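Local coordinates for beta-N-acetylhexosaminidase (PDB 3RCN), which probably hydrolyses terminal non-reducing N-acetyl-D-hexosamine residues from N-acetyl-beta-D-hexosaminides, as a family 20 glycosidase, at residues 277-282 / 314-319. Sequence-based numbering, arbitrary orientation.
Sequences WGINET and GDEVPL
Ile279 and Glu281 lie opposite Glu316 and Pro318 on two irregular loop segments that advance in the same sense but far from parallel, converging from 6.9 Å between CA of Ile279 and CA of Glu316 to 5.7 Å between CA of Glu281 and CA of Pro318. One water links Glu281 O to Pro318 O, weakly at the latter, and another lies within reach of Asn280 O and Glu316 O. The branched Ile279 suits a place between two partners. With CG1 anti to the carbonyl carbon (chi1 -58°), its longer arm is sent to Glu316, where CD1 lies 3.4 Å from OE1 and the two side chains meet at about a right angle. CG2 instead rests 3.8 Å from Pro318 CG. The compact proline ring also packs CG against Asn280 O at 3.6 Å, while its CB meets the aliphatic CG of Glu281 at 4.2 Å. Asn280 braces its own loop in an Asx turn: OD1 accepts from Thr282 N at 3.0 Å, the donor standing well above the carbonyl plane, and ND2 is hydrogen-bonded to Gln251 OE1 and Asp179 OD2. Gly314, whose backbone angles would drive a CB into the preceding carbonyl O, and Asp315 follow strand 309-313 and lead to Glu316, the predicted proton donor. Asp315-Glu316 at the end of a barrel strand is consistent with the Asp-Glu pair of family 20 active sites, here bordered by the loop bearing Ile279.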
loop_
_atom_site.group_PDB
_atom_site.type_symbol
_atom_site.label_atom_id
_atom_site.label_comp_id
_atom_site.label_asym_id
_atom_site.label_seq_id
_atom_site.Cartn_x
_atom_site.Cartn_y
_atom_site.Cartn_z
ATOM N N TRP A 277 -18.529 -18.776 3.013
ATOM C CA TRP A 277 -17.342 -19.516 3.430
ATOM C C TRP A 277 -17.621 -21.013 3.623
ATOM O O TRP A 277 -18.746 -21.474 3.440
ATOM C CB TRP A 277 -16.759 -18.911 4.715
ATOM C CG TRP A 277 -16.718 -17.369 4.709
ATOM C CD1 TRP A 277 -17.209 -16.541 5.673
ATOM C CD2 TRP A 277 -16.175 -16.508 3.687
ATOM N NE1 TRP A 277 -17.004 -15.234 5.325
ATOM C CE2 TRP A 277 -16.376 -15.185 4.109
ATOM C CE3 TRP A 277 -15.543 -16.732 2.460
ATOM C CZ2 TRP A 277 -15.963 -14.085 3.350
ATOM C CZ3 TRP A 277 -15.137 -15.643 1.709
ATOM C CH2 TRP A 277 -15.350 -14.336 2.156
ATOM N N GLY A 278 -16.581 -21.755 3.993
ATOM C CA GLY A 278 -16.716 -23.143 4.394
ATOM C C GLY A 278 -16.416 -24.123 3.284
ATOM O O GLY A 278 -15.784 -23.770 2.288
ATOM N N ILE A 279 -16.869 -25.361 3.458
ATOM C CA ILE A 279 -16.586 -26.408 2.484
ATOM C C ILE A 279 -17.707 -26.563 1.452
ATOM O O ILE A 279 -18.889 -26.666 1.792
ATOM C CB ILE A 279 -16.264 -27.747 3.172
ATOM C CG1 ILE A 279 -15.072 -27.573 4.116
ATOM C CG2 ILE A 279 -15.966 -28.841 2.141
ATOM C CD1 ILE A 279 -14.670 -28.850 4.821
ATOM N N ASN A 280 -17.309 -26.552 0.186
ATOM C CA ASN A 280 -18.233 -26.627 -0.927
ATOM C C ASN A 280 -18.445 -28.066 -1.417
ATOM O O ASN A 280 -17.487 -28.777 -1.732
ATOM C CB ASN A 280 -17.703 -25.773 -2.075
ATOM C CG ASN A 280 -18.802 -25.258 -2.961
ATOM O OD1 ASN A 280 -19.936 -25.723 -2.892
ATOM N ND2 ASN A 280 -18.479 -24.287 -3.796
ATOM N N GLU A 281 -19.699 -28.496 -1.491
ATOM C CA GLU A 281 -19.995 -29.790 -2.082
ATOM C C GLU A 281 -19.874 -29.716 -3.603
ATOM O O GLU A 281 -19.785 -30.737 -4.294
ATOM C CB GLU A 281 -21.387 -30.275 -1.671
ATOM C CG GLU A 281 -21.435 -30.963 -0.311
ATOM C CD GLU A 281 -22.782 -31.624 -0.023
ATOM O OE1 GLU A 281 -23.647 -31.666 -0.928
ATOM O OE2 GLU A 281 -22.970 -32.107 1.116
ATOM N N THR A 282 -19.866 -28.504 -4.134
ATOM C CA THR A 282 -19.730 -28.347 -5.572
ATOM C C THR A 282 -18.258 -28.335 -5.980
ATOM O O THR A 282 -17.503 -27.458 -5.591
ATOM C CB THR A 282 -20.465 -27.095 -6.039
ATOM O OG1 THR A 282 -21.868 -27.307 -5.855
ATOM C CG2 THR A 282 -20.191 -26.808 -7.509
ATOM N N GLY A 314 -5.689 -29.844 -3.002
ATOM C CA GLY A 314 -6.131 -31.218 -2.857
ATOM C C GLY A 314 -6.939 -31.401 -1.586
ATOM O O GLY A 314 -7.444 -32.492 -1.297
ATOM N N ASP A 315 -7.060 -30.321 -0.823
ATOM C CA ASP A 315 -7.774 -30.365 0.440
ATOM C C ASP A 315 -9.281 -30.375 0.213
ATOM O O ASP A 315 -9.778 -29.884 -0.806
ATOM C CB ASP A 315 -7.383 -29.175 1.336
ATOM C CG ASP A 315 -7.767 -27.826 0.727
ATOM O OD1 ASP A 315 -7.440 -27.596 -0.458
ATOM O OD2 ASP A 315 -8.401 -26.997 1.424
ATOM N N GLU A 316 -9.987 -30.969 1.170
ATOM C CA GLU A 316 -11.432 -30.802 1.338
ATOM C C GLU A 316 -12.288 -31.052 0.093
ATOM O O GLU A 316 -12.925 -30.130 -0.427
ATOM C CB GLU A 316 -11.730 -29.417 1.935
ATOM C CG GLU A 316 -10.770 -29.044 3.069
ATOM C CD GLU A 316 -11.202 -27.825 3.878
ATOM O OE1 GLU A 316 -12.093 -27.072 3.426
ATOM O OE2 GLU A 316 -10.640 -27.623 4.978
ATOM N N VAL A 317 -12.304 -32.294 -0.383
ATOM C CA VAL A 317 -13.253 -32.656 -1.424
ATOM C C VAL A 317 -14.255 -33.712 -0.959
ATOM O O VAL A 317 -13.915 -34.891 -0.838
ATOM C CB VAL A 317 -12.549 -33.127 -2.709
ATOM C CG1 VAL A 317 -13.470 -32.939 -3.900
ATOM C CG2 VAL A 317 -11.252 -32.355 -2.922
ATOM N N PRO A 318 -15.508 -33.287 -0.733
ATOM C CA PRO A 318 -16.655 -34.149 -0.409
ATOM C C PRO A 318 -16.955 -35.056 -1.588
ATOM O O PRO A 318 -16.827 -34.610 -2.724
ATOM C CB PRO A 318 -17.808 -33.148 -0.231
ATOM C CG PRO A 318 -17.145 -31.845 0.073
ATOM C CD PRO A 318 -15.865 -31.859 -0.713
ATOM N N LEU A 319 -17.348 -36.299 -1.341
ATOM C CA LEU A 319 -17.506 -37.246 -2.442
ATOM C C LEU A 319 -18.935 -37.285 -2.948
ATOM O O LEU A 319 -19.245 -38.005 -3.897
ATOM C CB LEU A 319 -17.105 -38.639 -2.002
ATOM C CG LEU A 319 -15.718 -38.807 -1.398
ATOM C CD1 LEU A 319 -15.611 -40.222 -0.868
ATOM C CD2 LEU A 319 -14.630 -38.525 -2.414
HETATM O O HOH W 1 -14.503 -28.021 -2.132
HETATM O O HOH W 2 -19.478 -33.353 -3.297
#